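Local coordinates for protein putative ribose operon repressor (Burkholderia thailandensis, PDB 3EGC) that probably acts as a LacI-family transcriptional repressor, binding regulatory DNA and carrying a domain of the sugar-binding periplasmic-protein type, at residues 11-16 and 25-30; 55-60 and 66-71; 94-99 and 262-267; 105-110 and 238-243. All blocks are in the same frame, centred on the assembly; numbering follows the deposited sequence.

Contact 1 of 4, residues 11-16 and 25-30; sequences VGLIVS and EVASGV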
loop_
_atom_site.group_PDB
_atom_site.type_symbol
_atom_site.label_atom_id
_atom_site.label_comp_id
_atom_site.label_asym_id
_atom_site.label_seq_id
_atom_site.Cartn_x
_atom_site.Cartn_y
_atom_site.Cartn_z
ATOM N N VAL A 11 -4.120 -21.919 0.709
ATOM C CA VAL A 11 -4.467 -21.427 -0.599
ATOM C C VAL A 11 -3.305 -20.547 -1.038
ATOM O O VAL A 11 -2.670 -19.953 -0.209
ATOM C CB VAL A 11 -5.786 -20.658 -0.461
ATOM C CG1 VAL A 11 -5.880 -19.515 -1.413
ATOM C CG2 VAL A 11 -6.931 -21.594 -0.552
ATOM N N GLY A 12 -3.072 -20.443 -2.330
ATOM C CA GLY A 12 -1.953 -19.665 -2.860
ATOM C C GLY A 12 -2.471 -18.307 -3.312
ATOM O O GLY A 12 -3.471 -18.274 -4.016
ATOM N N LEU A 13 -1.865 -17.205 -2.850
ATOM C CA LEU A 13 -2.229 -15.876 -3.327
ATOM C C LEU A 13 -1.050 -15.314 -4.098
ATOM O O LEU A 13 0.074 -15.243 -3.582
ATOM C CB LEU A 13 -2.604 -14.925 -2.208
ATOM C CG LEU A 13 -2.762 -13.448 -2.575
ATOM C CD1 LEU A 13 -3.885 -13.202 -3.626
ATOM C CD2 LEU A 13 -3.005 -12.546 -1.347
ATOM N N ILE A 14 -1.275 -15.057 -5.359
ATOM C CA ILE A 14 -0.212 -14.596 -6.220
ATOM C C ILE A 14 -0.645 -13.260 -6.735
ATOM O O ILE A 14 -1.669 -13.145 -7.320
ATOM C CB ILE A 14 0.068 -15.580 -7.401
ATOM C CG1 ILE A 14 0.594 -16.910 -6.846
ATOM C CG2 ILE A 14 1.052 -14.927 -8.441
ATOM C CD1 ILE A 14 0.803 -18.056 -7.900
ATOM N N VAL A 15 0.147 -12.250 -6.482
ATOM C CA VAL A 15 -0.239 -10.908 -6.752
ATOM C C VAL A 15 0.785 -10.248 -7.679
ATOM O O VAL A 15 1.984 -10.388 -7.472
ATOM C CB VAL A 15 -0.383 -10.192 -5.384
ATOM C CG1 VAL A 15 0.044 -8.754 -5.420
ATOM C CG2 VAL A 15 -1.818 -10.379 -4.852
ATOM N N SER A 16 0.321 -9.465 -8.654
ATOM C CA SER A 16 1.211 -8.818 -9.583
ATOM C C SER A 16 2.044 -7.640 -8.982
ATOM O O SER A 16 3.184 -7.340 -9.480
ATOM C CB SER A 16 0.431 -8.348 -10.773
ATOM O OG SER A 16 -0.764 -7.668 -10.370
ATOM N N GLU A 25 -4.622 -4.119 -0.300
ATOM C CA GLU A 25 -5.998 -4.141 0.236
ATOM C C GLU A 25 -6.809 -5.384 -0.264
ATOM O O GLU A 25 -7.634 -5.896 0.464
ATOM C CB GLU A 25 -6.738 -2.859 -0.129
ATOM C CG GLU A 25 -6.221 -1.558 0.518
ATOM C CD GLU A 25 -6.996 -0.325 -0.014
ATOM O OE1 GLU A 25 -7.933 -0.441 -0.851
ATOM O OE2 GLU A 25 -6.742 0.789 0.428
ATOM N N VAL A 26 -6.563 -5.849 -1.493
ATOM C CA VAL A 26 -7.190 -7.117 -1.964
ATOM C C VAL A 26 -6.670 -8.322 -1.140
ATOM O O VAL A 26 -7.435 -9.209 -0.753
ATOM C CB VAL A 26 -6.866 -7.419 -3.470
ATOM C CG1 VAL A 26 -7.242 -8.865 -3.818
ATOM C CG2 VAL A 26 -7.607 -6.369 -4.446
ATOM N N ALA A 27 -5.347 -8.322 -0.885
ATOM C CA ALA A 27 -4.713 -9.361 -0.108
ATOM C C ALA A 27 -5.302 -9.417 1.322
ATOM O O ALA A 27 -5.521 -10.532 1.867
ATOM C CB ALA A 27 -3.190 -9.101 -0.026
ATOM N N SER A 28 -5.485 -8.230 1.907
ATOM C CA SER A 28 -6.138 -8.056 3.225
ATOM C C SER A 28 -7.539 -8.741 3.233
ATOM O O SER A 28 -7.822 -9.543 4.089
ATOM C CB SER A 28 -6.290 -6.550 3.519
ATOM O OG SER A 28 -6.981 -6.388 4.674
ATOM N N GLY A 29 -8.369 -8.453 2.241
ATOM C CA GLY A 29 -9.702 -9.100 2.115
ATOM C C GLY A 29 -9.628 -10.623 1.963
ATOM O O GLY A 29 -10.453 -11.391 2.586
ATOM N N VAL A 30 -8.670 -11.078 1.134
ATOM C CA VAL A 30 -8.432 -12.506 0.956
ATOM C C VAL A 30 -8.005 -13.207 2.310
ATOM O O VAL A 30 -8.542 -14.242 2.689
ATOM C CB VAL A 30 -7.274 -12.756 -0.012
ATOM C CG1 VAL A 30 -6.851 -14.187 0.094
ATOM C CG2 VAL A 30 -7.607 -12.358 -1.414
#
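Ala27 and Val30 of helix 21-36 receive the side chain of Leu13 from strand 10-15, and the two branches of that leucine divide the work between them. At Ala27 the helix comes closest: its CA is 7.7 Å from the CA of Leu13, the shortest such separation between the segments. Leu13 CD2 rests on Ala27 CB at 3.7 Å and lies almost as near Ala27 CA, at 3.8 Å, which means that the methyl group reaches the helix backbone itself. The next residue, Ser28, points away from the strand, and its OG is hydrogen-bonded to Glu19 of the second subunit; the helix therefore faces the sheet on one side and the dimer partner on another. Nearly a turn beyond Ala27, Val30 closes the contact more loosely, its CG2 standing 4.4 Å from Leu13 CD1. With CG anti to the backbone N (chi1 170°), the fork of the leucine is carried out toward the helix, where its two methyls meet different residues. No hydrogen bond crosses between the segments, and all three touching residues are buried. Ile69 of the neighbouring strand touches both Leu13 and Val30, and Met249 of helix 241-257 adds to the cover on Val30. Strand 10-15, helix 21-36 and strand 40-45 form a beta-alpha-beta unit, the first of the Rossmann-like N-terminal subdomain in this periplasmic-binding-protein fold.

Contact 2 of 4, residues 55-60 and 66-71; sequences EAVGQF and DGLILA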
loop_
_atom_site.group_PDB
_atom_site.type_symbol
_atom_site.label_atom_id
_atom_site.label_comp_id
_atom_site.label_asym_id
_atom_site.label_seq_id
_atom_site.Cartn_x
_atom_site.Cartn_y
_atom_site.Cartn_z
ATOM N N GLU A 55 6.443 -19.334 -12.192
ATOM C CA GLU A 55 7.210 -20.025 -11.175
ATOM C C GLU A 55 6.500 -20.126 -9.846
ATOM O O GLU A 55 6.627 -21.144 -9.116
ATOM C CB GLU A 55 8.586 -19.365 -10.955
ATOM C CG GLU A 55 9.474 -19.471 -12.202
ATOM C CD GLU A 55 10.844 -18.800 -12.071
ATOM O OE1 GLU A 55 11.771 -19.206 -12.834
ATOM O OE2 GLU A 55 10.988 -17.858 -11.250
ATOM N N ALA A 56 5.777 -19.063 -9.489
ATOM C CA ALA A 56 4.993 -19.127 -8.271
ATOM C C ALA A 56 3.902 -20.201 -8.400
ATOM O O ALA A 56 3.708 -21.008 -7.468
ATOM C CB ALA A 56 4.438 -17.809 -7.920
ATOM N N VAL A 57 3.226 -20.233 -9.557
ATOM C CA VAL A 57 2.078 -21.119 -9.732
ATOM C C VAL A 57 2.569 -22.570 -9.526
ATOM O O VAL A 57 1.998 -23.312 -8.757
ATOM C CB VAL A 57 1.396 -20.979 -11.136
ATOM C CG1 VAL A 57 0.432 -22.191 -11.408
ATOM C CG2 VAL A 57 0.596 -19.666 -11.258
ATOM N N GLY A 58 3.658 -22.928 -10.208
ATOM C CA GLY A 58 4.287 -24.248 -10.097
ATOM C C GLY A 58 4.784 -24.541 -8.687
ATOM O O GLY A 58 4.574 -25.609 -8.154
ATOM N N GLN A 59 5.376 -23.548 -8.056
ATOM C CA GLN A 59 5.821 -23.674 -6.691
ATOM C C GLN A 59 4.654 -23.973 -5.749
ATOM O O GLN A 59 4.737 -24.903 -4.911
ATOM C CB GLN A 59 6.533 -22.402 -6.312
ATOM C CG GLN A 59 6.989 -22.324 -4.899
ATOM C CD GLN A 59 7.591 -20.995 -4.619
ATOM O OE1 GLN A 59 8.536 -20.583 -5.307
ATOM N NE2 GLN A 59 7.037 -20.279 -3.621
ATOM N N PHE A 60 3.558 -23.227 -5.927
ATOM C CA PHE A 60 2.371 -23.371 -5.089
ATOM C C PHE A 60 1.622 -24.716 -5.358
ATOM O O PHE A 60 1.090 -25.445 -4.442
ATOM C CB PHE A 60 1.438 -22.092 -5.245
ATOM C CG PHE A 60 1.952 -20.850 -4.482
ATOM C CD1 PHE A 60 3.097 -20.922 -3.664
ATOM C CD2 PHE A 60 1.299 -19.660 -4.557
ATOM C CE1 PHE A 60 3.553 -19.820 -2.973
ATOM C CE2 PHE A 60 1.727 -18.525 -3.819
ATOM C CZ PHE A 60 2.857 -18.604 -3.043
ATOM N N ASP A 66 -4.691 -25.790 -1.948
ATOM C CA ASP A 66 -6.001 -26.274 -2.371
ATOM C C ASP A 66 -6.489 -25.551 -3.628
ATOM O O ASP A 66 -7.347 -26.026 -4.350
ATOM C CB ASP A 66 -6.983 -26.112 -1.228
ATOM C CG ASP A 66 -6.706 -27.077 -0.069
ATOM O OD1 ASP A 66 -7.089 -26.811 1.073
ATOM O OD2 ASP A 66 -6.166 -28.135 -0.325
ATOM N N GLY A 67 -5.923 -24.376 -3.883
ATOM C CA GLY A 67 -6.392 -23.531 -4.968
ATOM C C GLY A 67 -5.562 -22.268 -5.017
ATOM O O GLY A 67 -4.695 -22.086 -4.190
ATOM N N LEU A 68 -5.827 -21.424 -5.997
ATOM C CA LEU A 68 -5.096 -20.149 -6.204
ATOM C C LEU A 68 -6.021 -18.979 -6.441
ATOM O O LEU A 68 -6.936 -19.034 -7.273
ATOM C CB LEU A 68 -4.139 -20.194 -7.424
ATOM C CG LEU A 68 -2.957 -21.152 -7.518
ATOM C CD1 LEU A 68 -2.079 -20.909 -8.776
ATOM C CD2 LEU A 68 -2.093 -21.075 -6.248
ATOM N N ILE A 69 -5.717 -17.889 -5.763
ATOM C CA ILE A 69 -6.169 -16.607 -6.162
ATOM C C ILE A 69 -5.044 -15.885 -6.890
ATOM O O ILE A 69 -3.965 -15.719 -6.373
ATOM C CB ILE A 69 -6.614 -15.758 -4.973
ATOM C CG1 ILE A 69 -7.754 -16.464 -4.230
ATOM C CG2 ILE A 69 -6.952 -14.322 -5.482
ATOM C CD1 ILE A 69 -8.308 -15.637 -3.100
ATOM N N LEU A 70 -5.338 -15.397 -8.092
ATOM C CA LEU A 70 -4.284 -14.892 -8.943
ATOM C C LEU A 70 -4.606 -13.479 -9.456
ATOM O O LEU A 70 -5.586 -13.268 -10.149
ATOM C CB LEU A 70 -4.070 -15.889 -10.126
ATOM C CG LEU A 70 -3.160 -15.374 -11.238
ATOM C CD1 LEU A 70 -1.745 -15.045 -10.721
ATOM C CD2 LEU A 70 -3.049 -16.326 -12.494
ATOM N N ALA A 71 -3.815 -12.512 -9.086
ATOM C CA ALA A 71 -3.848 -11.218 -9.776
ATOM C C ALA A 71 -2.847 -11.269 -10.948
ATOM O O ALA A 71 -1.632 -11.106 -10.765
ATOM C CB ALA A 71 -3.485 -10.074 -8.825
#
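Leu68 splits its fork over two residues of helix 50-62, one branch meeting Val57 and the other Phe60. Leu68 CD1 is the branch that meets the valine: it lies 3.9 Å from Val57 CG2 and is equally near Val57 CG1, so the leucine methyl sits against both arms of the valine rather than one. The two side chains cross at about a right angle. Leu68 CD2 turns to the phenylalanine, with its closest approach 3.8 Å from Phe60 CB and a second, at the ring, 4.0 Å from Phe60 CD2. That methyl lies at the edge of the ring, near its plane, so this is an aliphatic contact at the root of the aromatic side chain and no stacking over a face. Both Leu68 and Phe60 carry CG anti to their own carbonyl carbon (chi1 -62° and -76°), and both side chains leave the backbone toward the other segment. The backbones remain well apart, with 8.1 Å between Val57 CA and Leu68 CA, and no hydrogen bond spans the gap; the join is apolar and buried. Ile14 of strand 10-15 touches Val57 and Phe60 as well as Leu70, while Tyr79 and Leu80 of helix 78-82 pack on Val57. Helix 50-62 thus lies on the sheet face that Leu68 occupies, whereas Ile69, the next residue of strand 67-70, packs against helix 241-257.

Contact 3 of 4, residues 94-99 and 262-267; sequences NRELRI and ATEMRL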
loop_
_atom_site.group_PDB
_atom_site.type_symbol
_atom_site.label_atom_id
_atom_site.label_comp_id
_atom_site.label_asym_id
_atom_site.label_seq_id
_atom_site.Cartn_x
_atom_site.Cartn_y
_atom_site.Cartn_z
ATOM N N ASN A 94 -9.175 -8.708 -10.472
ATOM C CA ASN A 94 -8.770 -7.467 -11.100
ATOM C C ASN A 94 -8.783 -7.593 -12.631
ATOM O O ASN A 94 -9.429 -6.771 -13.339
ATOM C CB ASN A 94 -7.437 -6.972 -10.523
ATOM C CG ASN A 94 -6.834 -5.785 -11.294
ATOM O OD1 ASN A 94 -5.662 -5.833 -11.709
ATOM N ND2 ASN A 94 -7.606 -4.753 -11.501
ATOM N N ARG A 95 -8.092 -8.624 -13.125
ATOM C CA ARG A 95 -8.031 -8.920 -14.559
ATOM C C ARG A 95 -8.478 -10.367 -14.750
ATOM O O ARG A 95 -8.046 -11.226 -13.996
ATOM C CB ARG A 95 -6.598 -8.752 -15.139
ATOM C CG ARG A 95 -6.191 -7.314 -15.386
ATOM C CD ARG A 95 -5.075 -6.854 -14.511
ATOM N NE ARG A 95 -3.766 -7.301 -14.982
ATOM C CZ ARG A 95 -2.606 -6.689 -14.754
ATOM N NH1 ARG A 95 -2.532 -5.550 -14.079
ATOM N NH2 ARG A 95 -1.499 -7.241 -15.220
ATOM N N GLU A 96 -9.304 -10.625 -15.760
ATOM C CA GLU A 96 -9.812 -11.967 -16.002
ATOM C C GLU A 96 -8.747 -12.830 -16.691
ATOM O O GLU A 96 -7.783 -12.318 -17.287
ATOM C CB GLU A 96 -11.094 -11.912 -16.844
ATOM C CG GLU A 96 -10.783 -11.475 -18.228
ATOM C CD GLU A 96 -12.017 -11.192 -19.065
ATOM O OE1 GLU A 96 -12.061 -11.107 -20.181
ATOM O OE2 GLU A 96 -13.081 -11.036 -18.751
ATOM N N LEU A 97 -8.924 -14.146 -16.624
ATOM C CA LEU A 97 -8.007 -15.078 -17.259
ATOM C C LEU A 97 -8.504 -15.518 -18.632
ATOM O O LEU A 97 -7.709 -15.615 -19.579
ATOM C CB LEU A 97 -7.828 -16.302 -16.390
ATOM C CG LEU A 97 -6.575 -16.456 -15.537
ATOM C CD1 LEU A 97 -5.733 -15.198 -15.588
ATOM C CD2 LEU A 97 -6.940 -16.884 -14.097
ATOM N N ARG A 98 -9.805 -15.772 -18.753
ATOM C CA ARG A 98 -10.348 -16.291 -20.014
ATOM C C ARG A 98 -9.837 -17.691 -20.195
ATOM O O ARG A 98 -9.338 -18.049 -21.240
ATOM C CB ARG A 98 -9.909 -15.431 -21.194
ATOM C CG ARG A 98 -10.732 -14.155 -21.310
ATOM C CD ARG A 98 -10.007 -13.085 -22.032
ATOM N NE ARG A 98 -9.497 -13.514 -23.330
ATOM C CZ ARG A 98 -8.428 -12.979 -23.898
ATOM N NH1 ARG A 98 -8.004 -13.428 -25.080
ATOM N NH2 ARG A 98 -7.810 -11.967 -23.304
ATOM N N ILE A 99 -9.945 -18.476 -19.140
ATOM C CA ILE A 99 -9.659 -19.878 -19.209
ATOM C C ILE A 99 -10.862 -20.530 -18.626
ATOM O O ILE A 99 -11.256 -20.196 -17.514
ATOM C CB ILE A 99 -8.486 -20.231 -18.296
ATOM C CG1 ILE A 99 -7.236 -19.412 -18.655
ATOM C CG2 ILE A 99 -8.225 -21.727 -18.310
ATOM C CD1 ILE A 99 -6.298 -20.105 -19.602
ATOM N N ALA A 262 -17.204 -21.781 -10.100
ATOM C CA ALA A 262 -16.530 -20.606 -10.626
ATOM C C ALA A 262 -17.505 -19.744 -11.386
ATOM O O ALA A 262 -18.354 -20.245 -12.133
ATOM C CB ALA A 262 -15.403 -21.026 -11.577
ATOM N N THR A 263 -17.346 -18.431 -11.232
ATOM C CA THR A 263 -18.071 -17.491 -12.095
ATOM C C THR A 263 -17.352 -16.145 -12.271
ATOM O O THR A 263 -16.321 -15.932 -11.692
ATOM C CB THR A 263 -19.480 -17.263 -11.555
ATOM O OG1 THR A 263 -20.299 -16.846 -12.642
ATOM C CG2 THR A 263 -19.470 -16.233 -10.428
ATOM N N GLU A 264 -17.911 -15.266 -13.082
ATOM C CA GLU A 264 -17.441 -13.907 -13.203
ATOM C C GLU A 264 -18.286 -12.997 -12.348
ATOM O O GLU A 264 -19.467 -12.862 -12.531
ATOM C CB GLU A 264 -17.418 -13.405 -14.665
ATOM C CG GLU A 264 -17.131 -11.881 -14.773
ATOM C CD GLU A 264 -16.955 -11.342 -16.208
ATOM O OE1 GLU A 264 -16.518 -12.133 -17.099
ATOM O OE2 GLU A 264 -17.267 -10.137 -16.448
ATOM N N MET A 265 -17.656 -12.371 -11.371
ATOM C CA MET A 265 -18.353 -11.424 -10.528
ATOM C C MET A 265 -17.904 -10.025 -10.867
ATOM O O MET A 265 -16.720 -9.727 -10.899
ATOM C CB MET A 265 -18.073 -11.661 -9.056
ATOM C CG MET A 265 -19.139 -12.464 -8.291
ATOM S SD MET A 265 -18.662 -12.919 -6.593
ATOM C CE MET A 265 -19.556 -11.586 -5.752
ATOM N N ARG A 266 -18.869 -9.154 -11.113
ATOM C CA ARG A 266 -18.568 -7.756 -11.260
ATOM C C ARG A 266 -19.021 -7.004 -10.013
ATOM O O ARG A 266 -20.207 -6.998 -9.684
ATOM C CB ARG A 266 -19.283 -7.207 -12.486
ATOM C CG ARG A 266 -18.723 -7.754 -13.775
ATOM C CD ARG A 266 -17.498 -6.966 -14.208
ATOM N NE ARG A 266 -16.901 -7.500 -15.410
ATOM C CZ ARG A 266 -15.874 -6.944 -16.063
ATOM N NH1 ARG A 266 -15.317 -5.785 -15.612
ATOM N NH2 ARG A 266 -15.396 -7.534 -17.161
ATOM N N LEU A 267 -18.091 -6.331 -9.354
ATOM C CA LEU A 267 -18.408 -5.618 -8.109
ATOM C C LEU A 267 -18.629 -4.081 -8.262
ATOM O O LEU A 267 -17.935 -3.398 -8.985
ATOM C CB LEU A 267 -17.314 -5.854 -7.096
ATOM C CG LEU A 267 -17.531 -6.925 -6.036
ATOM C CD1 LEU A 267 -18.520 -8.083 -6.434
ATOM C CD2 LEU A 267 -16.216 -7.439 -5.378
#
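Glu96 places CG between its backbone N and carbonyl carbon (chi1 69°), and Glu264 holds CG anti to its N; with both chains extended beyond CG, the two carboxylates converge. The meeting lies at the surface of the N-terminal subdomain of the periplasmic-binding-protein fold, where the loop after strand 90-93 passes beside strand 264-272. That strand lies beside 103-107 and runs parallel to it in the sheet, and Leu106 of 103-107 touches all three side chains involved. Glu96 OE2 and Glu264 OE1 are 4.0 Å apart, two like charges with no hydrogen bond between them, and their carboxylate planes are turned 63° against each other. The positive charge of Arg266 probably eases this proximity. Arg266 NH2 lies 4.5 Å from Glu96 OE2, beyond salt-bridge distance, and the oxygen approaches the guanidinium obliquely. The same NH2 forms a salt bridge with Glu142 of helix 138-153, while NH1 is hydrogen-bonded to the carbonyl of Ser107, so the arginine is tethered on several sides. Only 53 Å² is buried between the segments, which fits a loose electrostatic neighbourhood more than a tight seam. The firm bond to Glu264 comes from within the strand: Arg266 NE donates to Glu264 OE2 at 2.9 Å with an N-H...O angle of 157°, the oxygen lying at the edge of the guanidinium in its plane and met on its anti side, yet from somewhat out of the carboxylate plane.

Contact 4 of 4, residues 105-110 and 238-243; sequences VLSENV and EQPTRR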
loop_
_atom_site.group_PDB
_atom_site.type_symbol
_atom_site.label_atom_id
_atom_site.label_comp_id
_atom_site.label_asym_id
_atom_site.label_seq_id
_atom_site.Cartn_x
_atom_site.Cartn_y
_atom_site.Cartn_z
ATOM N N VAL A 105 -13.198 -12.242 -10.140
ATOM C CA VAL A 105 -13.773 -11.164 -9.391
ATOM C C VAL A 105 -13.163 -9.846 -9.893
ATOM O O VAL A 105 -12.010 -9.535 -9.602
ATOM C CB VAL A 105 -13.473 -11.269 -7.874
ATOM C CG1 VAL A 105 -14.207 -10.108 -7.099
ATOM C CG2 VAL A 105 -13.839 -12.642 -7.363
ATOM N N LEU A 106 -13.980 -9.058 -10.584
ATOM C CA LEU A 106 -13.588 -7.865 -11.256
ATOM C C LEU A 106 -14.413 -6.632 -10.775
ATOM O O LEU A 106 -15.432 -6.774 -10.160
ATOM C CB LEU A 106 -13.826 -8.091 -12.751
ATOM C CG LEU A 106 -13.325 -9.435 -13.312
ATOM C CD1 LEU A 106 -13.829 -9.636 -14.808
ATOM C CD2 LEU A 106 -11.791 -9.549 -13.223
ATOM N N SER A 107 -13.966 -5.431 -11.101
ATOM C CA SER A 107 -14.782 -4.223 -10.855
ATOM C C SER A 107 -15.664 -3.893 -12.043
ATOM O O SER A 107 -15.412 -4.383 -13.158
ATOM C CB SER A 107 -13.912 -2.997 -10.558
ATOM O OG SER A 107 -13.211 -3.176 -9.340
ATOM N N GLU A 108 -16.666 -3.046 -11.812
ATOM C CA GLU A 108 -17.443 -2.484 -12.937
ATOM C C GLU A 108 -16.726 -1.315 -13.656
ATOM O O GLU A 108 -17.135 -0.128 -13.581
ATOM C CB GLU A 108 -18.895 -2.147 -12.536
ATOM C CG GLU A 108 -19.016 -1.025 -11.485
ATOM C CD GLU A 108 -20.395 -0.960 -10.818
ATOM O OE1 GLU A 108 -21.292 -1.769 -11.178
ATOM O OE2 GLU A 108 -20.570 -0.088 -9.943
ATOM N N ASN A 109 -15.659 -1.649 -14.363
ATOM C CA ASN A 109 -14.796 -0.608 -14.963
ATOM C C ASN A 109 -15.442 0.334 -15.987
ATOM O O ASN A 109 -15.333 1.557 -15.848
ATOM C CB ASN A 109 -13.549 -1.216 -15.555
ATOM C CG ASN A 109 -12.734 -2.026 -14.526
ATOM O OD1 ASN A 109 -12.292 -1.486 -13.516
ATOM N ND2 ASN A 109 -12.476 -3.290 -14.837
ATOM N N VAL A 110 -16.097 -0.213 -17.007
ATOM C CA VAL A 110 -16.869 0.615 -17.942
ATOM C C VAL A 110 -17.784 1.621 -17.187
ATOM O O VAL A 110 -17.652 2.831 -17.313
ATOM C CB VAL A 110 -17.777 -0.269 -18.904
ATOM C CG1 VAL A 110 -18.336 0.580 -20.051
ATOM C CG2 VAL A 110 -17.050 -1.426 -19.464
ATOM N N GLU A 238 -13.948 4.912 -6.540
ATOM C CA GLU A 238 -13.507 3.991 -5.529
ATOM C C GLU A 238 -13.798 2.571 -5.933
ATOM O O GLU A 238 -14.905 2.258 -6.346
ATOM C CB GLU A 238 -14.161 4.306 -4.177
ATOM C CG GLU A 238 -13.770 3.366 -3.055
ATOM C CD GLU A 238 -14.493 3.689 -1.790
ATOM O OE1 GLU A 238 -15.465 2.955 -1.441
ATOM O OE2 GLU A 238 -14.097 4.697 -1.148
ATOM N N GLN A 239 -12.786 1.718 -5.806
ATOM C CA GLN A 239 -12.957 0.290 -6.052
ATOM C C GLN A 239 -13.172 -0.397 -4.714
ATOM O O GLN A 239 -12.531 0.011 -3.745
ATOM C CB GLN A 239 -11.750 -0.276 -6.777
ATOM C CG GLN A 239 -11.626 0.234 -8.168
ATOM C CD GLN A 239 -10.621 -0.591 -8.988
ATOM O OE1 GLN A 239 -10.976 -1.631 -9.560
ATOM N NE2 GLN A 239 -9.360 -0.146 -9.007
ATOM N N PRO A 240 -14.041 -1.443 -4.664
ATOM C CA PRO A 240 -14.244 -2.227 -3.435
ATOM C C PRO A 240 -13.098 -3.259 -3.208
ATOM O O PRO A 240 -13.302 -4.480 -3.198
ATOM C CB PRO A 240 -15.581 -2.941 -3.710
ATOM C CG PRO A 240 -15.531 -3.203 -5.206
ATOM C CD PRO A 240 -14.704 -2.068 -5.820
ATOM N N THR A 241 -11.906 -2.756 -2.991
ATOM C CA THR A 241 -10.701 -3.628 -2.949
ATOM C C THR A 241 -10.761 -4.764 -1.979
ATOM O O THR A 241 -10.465 -5.896 -2.336
ATOM C CB THR A 241 -9.432 -2.823 -2.604
ATOM O OG1 THR A 241 -9.650 -2.060 -1.379
ATOM C CG2 THR A 241 -9.114 -1.880 -3.692
ATOM N N ARG A 242 -11.146 -4.474 -0.753
ATOM C CA ARG A 242 -11.312 -5.525 0.240
ATOM C C ARG A 242 -12.342 -6.588 -0.119
ATOM O O ARG A 242 -12.096 -7.770 0.045
ATOM C CB ARG A 242 -11.598 -4.898 1.636
ATOM C CG ARG A 242 -10.290 -4.583 2.374
ATOM C CD ARG A 242 -10.475 -3.459 3.455
ATOM N NE ARG A 242 -10.746 -2.169 2.825
ATOM C CZ ARG A 242 -9.990 -1.072 2.944
ATOM N NH1 ARG A 242 -8.911 -1.065 3.728
ATOM N NH2 ARG A 242 -10.355 0.044 2.292
ATOM N N ARG A 243 -13.502 -6.153 -0.589
ATOM C CA ARG A 243 -14.568 -7.031 -1.032
ATOM C C ARG A 243 -14.145 -7.871 -2.223
ATOM O O ARG A 243 -14.550 -8.979 -2.346
ATOM C CB ARG A 243 -15.832 -6.213 -1.363
ATOM C CG ARG A 243 -17.086 -7.046 -1.710
ATOM C CD ARG A 243 -17.755 -7.559 -0.468
ATOM N NE ARG A 243 -18.805 -8.527 -0.781
ATOM C CZ ARG A 243 -20.117 -8.270 -0.734
ATOM N NH1 ARG A 243 -20.553 -7.059 -0.367
ATOM N NH2 ARG A 243 -20.983 -9.230 -1.046
#
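Gln239 reaches Ser107 through its whole length. Gln239 CB lies 4.1 Å from Ser107 OG; Gln239 CG is slightly nearer the same oxygen, at 3.9 Å, and Gln239 CD nearer again, at 3.7 Å, so the chain closes on the hydroxyl step by step. At the tip, Gln239 OE1 accepts a hydrogen bond from Ser107 OG at 2.7 Å. The C=O...OG angle is 132°, and the hydroxyl lies in the carbonyl plane, on a lone pair. Ser107 CB is 3.4 Å from Gln239 OE1. The other atom of the amide, NE2, is hydrogen-bonded to Asp222, an arrangement consistent with OE1, and not NE2, facing the serine. Both partners sit at junctions of the periplasmic-binding-protein fold: Ser107 ends strand 103-107 before helix 109-122, and Gln239 lies between strand 236-238 and helix 241-257. Each helix start is preceded by an inverse gamma turn, centred on Glu108 in one case and on Pro240 in the other, and these two residues occupy the N-cap positions. Pro240 lends its CD to the contact, 4.0 Å from Ser107 OG. The Asn109 side chain lies at a slant to that of Gln239, their amide planes 69° apart. Asn109 OD1, 4.2 Å from Gln239 OE1, is engaged by Arg143, while Asn109 ND2 bonds to Glu142; both residues belong to helix 138-153.

From the N terminus, contact 1 closes a short loop between strand 10-15 and the helix that follows it, and contact 2 closes another between helix 50-62 and strand 67-70. The two are in series and touch directly, since strands 10-15 and 67-70 are neighbours in the sheet. Contact 3 opens next and spans most of the remaining chain, joining the loop 94-99 to the late strand 264-272; contact 4 is nested within it. Strand 103-107 lies beside 264-272, linking these two contacts. Contact 4 also meets contact 1, where Val26 and the backbone of Glu25 pack against Thr241 and Arg242, whereas contacts 2 and 4 do not touch.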